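Local coordinates for protein Exo-beta-1,4-mannosidase (PDB 4LYP) that is a fungal family 5 glycoside hydrolase that removes beta-mannose units from the non-reducing ends of mannosides, and probably also transfers mannosyl groups, at residues Gln64-Gly69 with Glu125-Gly130. Sequence-based numbering, arbitrary orientation.
Sequences QGMNLG and EGVFVG
M66 puts CG opposite its backbone N (chi1 163°) and V127 does the same with CG1 (chi1 174°), which brings the methionine chain and this one methyl together in a helix-helix contact of the TIM barrel. The short helix 65-69 follows strand 53-61 of the barrel wall; helix 125-140 precedes strand 144-148. Their axes approach to 7.1 Å, a close spacing made possible by G69 and G130, whose CA atoms lie 3.9 Å apart with no side chain between them. M66 and V127 run at a slant to each other: CG of M66 rests 3.7 Å from CG1 of V127, and SD meets the same methyl at 3.8 Å. CG of M66 also lies 3.4 Å from the carbonyl O of V127, so the methionine packs against backbone as well as side chain. No conventional hydrogen bond joins the two segments. Instead the CA of G130 offers C-H contacts to two carbonyls of helix 65-69. Around this buried contact, L68 packs on helix 78-90, and R78 donates a hydrogen bond from NE to the carbonyl O of G69. That oxygen also receives the longer of the two C-H contacts, 3.5 Å from the CA of G130; the shorter runs from the same CA to M66 O, 3.3 Å away with 147° at the hydrogen.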
ATOM      1  N   GLN A  64      -0.353  -2.432  -8.400  1.00  6.50           N
ATOM      2  CA  GLN A  64      -0.494  -2.516  -9.848  1.00  6.07           C
ATOM      3  C   GLN A  64      -1.603  -3.410 -10.273  1.00  6.17           C
ATOM      4  O   GLN A  64      -1.853  -3.592 -11.457  1.00  7.12           O
ATOM      5  CB  GLN A  64       0.855  -2.956 -10.483  1.00  6.84           C
ATOM      6  CG  GLN A  64       1.252  -4.430 -10.246  1.00  8.24           C
ATOM      7  CD  GLN A  64       1.961  -4.744  -8.955  1.00  6.35           C
ATOM      8  OE1 GLN A  64       1.720  -4.125  -7.885  1.00  7.66           O
ATOM      9  NE2 GLN A  64       2.854  -5.717  -9.006  1.00  7.19           N
ATOM     10  N   GLY A  65      -2.369  -3.982  -9.289  1.00  7.39           N
ATOM     11  CA  GLY A  65      -3.385  -4.982  -9.622  1.00  7.18           C
ATOM     12  C   GLY A  65      -4.449  -4.427 -10.538  1.00  6.73           C
ATOM     13  O   GLY A  65      -4.907  -5.101 -11.477  1.00  7.05           O
ATOM     14  N   MET A  66      -4.996  -3.208 -10.253  1.00  6.70           N
ATOM     15  CA  MET A  66      -6.069  -2.665 -11.070  1.00  6.56           C
ATOM     16  C   MET A  66      -5.615  -2.550 -12.518  1.00  6.72           C
ATOM     17  O   MET A  66      -6.327  -2.943 -13.462  1.00  7.32           O
ATOM     18  CB  MET A  66      -6.491  -1.334 -10.482  1.00  6.60           C
ATOM     19  CG  MET A  66      -7.310  -0.452 -11.450  1.00  7.39           C
ATOM     20  SD  MET A  66      -7.954   1.051 -10.672  1.00  7.97           S
ATOM     21  CE  MET A  66      -6.422   1.927 -10.374  1.00  9.13           C
ATOM     22  N   ASN A  67      -4.398  -2.016 -12.759  1.00  6.63           N
ATOM     23  CA  ASN A  67      -3.919  -1.855 -14.124  1.00  6.73           C
ATOM     24  C   ASN A  67      -3.619  -3.158 -14.816  1.00  7.39           C
ATOM     25  O   ASN A  67      -3.862  -3.292 -16.018  1.00  8.14           O
ATOM     26  CB  ASN A  67      -2.695  -0.959 -14.191  1.00  7.58           C
ATOM     27  CG  ASN A  67      -3.062   0.520 -14.205  1.00  7.02           C
ATOM     28  OD1 ASN A  67      -3.365   1.050 -15.329  1.00  9.75           O
ATOM     29  ND2 ASN A  67      -3.093   1.140 -13.109  1.00  6.27           N
ATOM     30  N   LEU A  68      -3.151  -4.175 -14.095  1.00  7.06           N
ATOM     31  CA  LEU A  68      -2.938  -5.497 -14.716  1.00  7.75           C
ATOM     32  C   LEU A  68      -4.267  -6.224 -14.967  1.00  7.18           C
ATOM     33  O   LEU A  68      -4.362  -7.007 -15.934  1.00  8.81           O
ATOM     34  CB  LEU A  68      -2.016  -6.376 -13.867  1.00  8.82           C
ATOM     35  CG  LEU A  68      -0.542  -5.997 -13.919  1.00  8.97           C
ATOM     36  CD1 LEU A  68       0.210  -6.882 -12.980  1.00  9.82           C
ATOM     37  CD2 LEU A  68       0.028  -6.076 -15.311  1.00 11.83           C
ATOM     38  N   GLY A  69      -5.314  -5.972 -14.164  1.00  7.79           N
ATOM     39  CA  GLY A  69      -6.602  -6.597 -14.389  1.00  8.39           C
ATOM     40  C   GLY A  69      -7.379  -5.984 -15.541  1.00  7.93           C
ATOM     41  O   GLY A  69      -8.367  -6.572 -15.973  1.00  9.84           O
ATOM     42  N   GLU A 125     -13.143   3.489 -18.013  1.00  9.18           N
ATOM     43  CA  GLU A 125     -13.891   2.308 -17.621  1.00  9.36           C
ATOM     44  C   GLU A 125     -13.049   1.076 -17.782  1.00  9.08           C
ATOM     45  O   GLU A 125     -13.193   0.123 -17.023  1.00 11.02           O
ATOM     46  CB  GLU A 125     -15.186   2.225 -18.410  1.00 10.34           C
ATOM     47  CG  GLU A 125     -15.992   0.985 -18.120  1.00 10.69           C
ATOM     48  CD  GLU A 125     -16.523   0.845 -16.648  1.00 10.66           C
ATOM     49  OE1 GLU A 125     -17.095  -0.246 -16.364  1.00 11.63           O
ATOM     50  OE2 GLU A 125     -16.399   1.757 -15.830  1.00 11.62           O
ATOM     51  N   GLY A 126     -12.165   1.002 -18.795  1.00  8.61           N
ATOM     52  CA  GLY A 126     -11.292  -0.167 -18.947  1.00 10.63           C
ATOM     53  C   GLY A 126     -10.467  -0.339 -17.654  1.00  9.77           C
ATOM     54  O   GLY A 126     -10.240  -1.495 -17.156  1.00 13.26           O
ATOM     55  N   VAL A 127      -9.941   0.722 -17.117  1.00  8.42           N
ATOM     56  CA  VAL A 127      -9.095   0.610 -15.938  1.00  9.21           C
ATOM     57  C   VAL A 127     -10.000   0.264 -14.703  1.00  8.01           C
ATOM     58  O   VAL A 127      -9.638  -0.582 -13.911  1.00  8.15           O
ATOM     59  CB  VAL A 127      -8.294   1.928 -15.689  1.00  7.85           C
ATOM     60  CG1 VAL A 127      -7.522   1.855 -14.378  1.00  8.96           C
ATOM     61  CG2 VAL A 127      -7.368   2.176 -16.865  1.00  9.62           C
ATOM     62  N   PHE A 128     -11.161   0.868 -14.585  1.00  7.48           N
ATOM     63  CA  PHE A 128     -12.060   0.531 -13.507  1.00  7.91           C
ATOM     64  C   PHE A 128     -12.439  -0.926 -13.499  1.00  8.34           C
ATOM     65  O   PHE A 128     -12.504  -1.576 -12.446  1.00  8.70           O
ATOM     66  CB  PHE A 128     -13.280   1.465 -13.557  1.00  8.70           C
ATOM     67  CG  PHE A 128     -13.793   1.940 -12.215  1.00  7.87           C
ATOM     68  CD1 PHE A 128     -13.783   1.144 -11.054  1.00  8.59           C
ATOM     69  CD2 PHE A 128     -14.263   3.298 -12.116  1.00  9.99           C
ATOM     70  CE1 PHE A 128     -14.248   1.671  -9.840  1.00  9.04           C
ATOM     71  CE2 PHE A 128     -14.816   3.766 -10.925  1.00 10.15           C
ATOM     72  CZ  PHE A 128     -14.761   3.002  -9.781  1.00  9.14           C
ATOM     73  N   VAL A 129     -12.698  -1.470 -14.698  1.00  8.26           N
ATOM     74  CA  VAL A 129     -13.019  -2.906 -14.776  1.00  8.30           C
ATOM     75  C   VAL A 129     -11.836  -3.738 -14.273  1.00  7.99           C
ATOM     76  O   VAL A 129     -12.045  -4.833 -13.734  1.00  8.15           O
ATOM     77  CB  VAL A 129     -13.485  -3.221 -16.227  1.00  8.78           C
ATOM     78  CG1 VAL A 129     -13.458  -4.744 -16.474  1.00 13.72           C
ATOM     79  CG2 VAL A 129     -14.849  -2.666 -16.512  1.00 11.53           C
ATOM     80  N   GLY A 130     -10.597  -3.259 -14.453  1.00  8.02           N
ATOM     81  CA  GLY A 130      -9.472  -3.996 -13.892  1.00  8.39           C
ATOM     82  C   GLY A 130      -9.581  -4.130 -12.386  1.00  7.26           C
ATOM     83  O   GLY A 130      -9.200  -5.150 -11.814  1.00  8.60           O
TER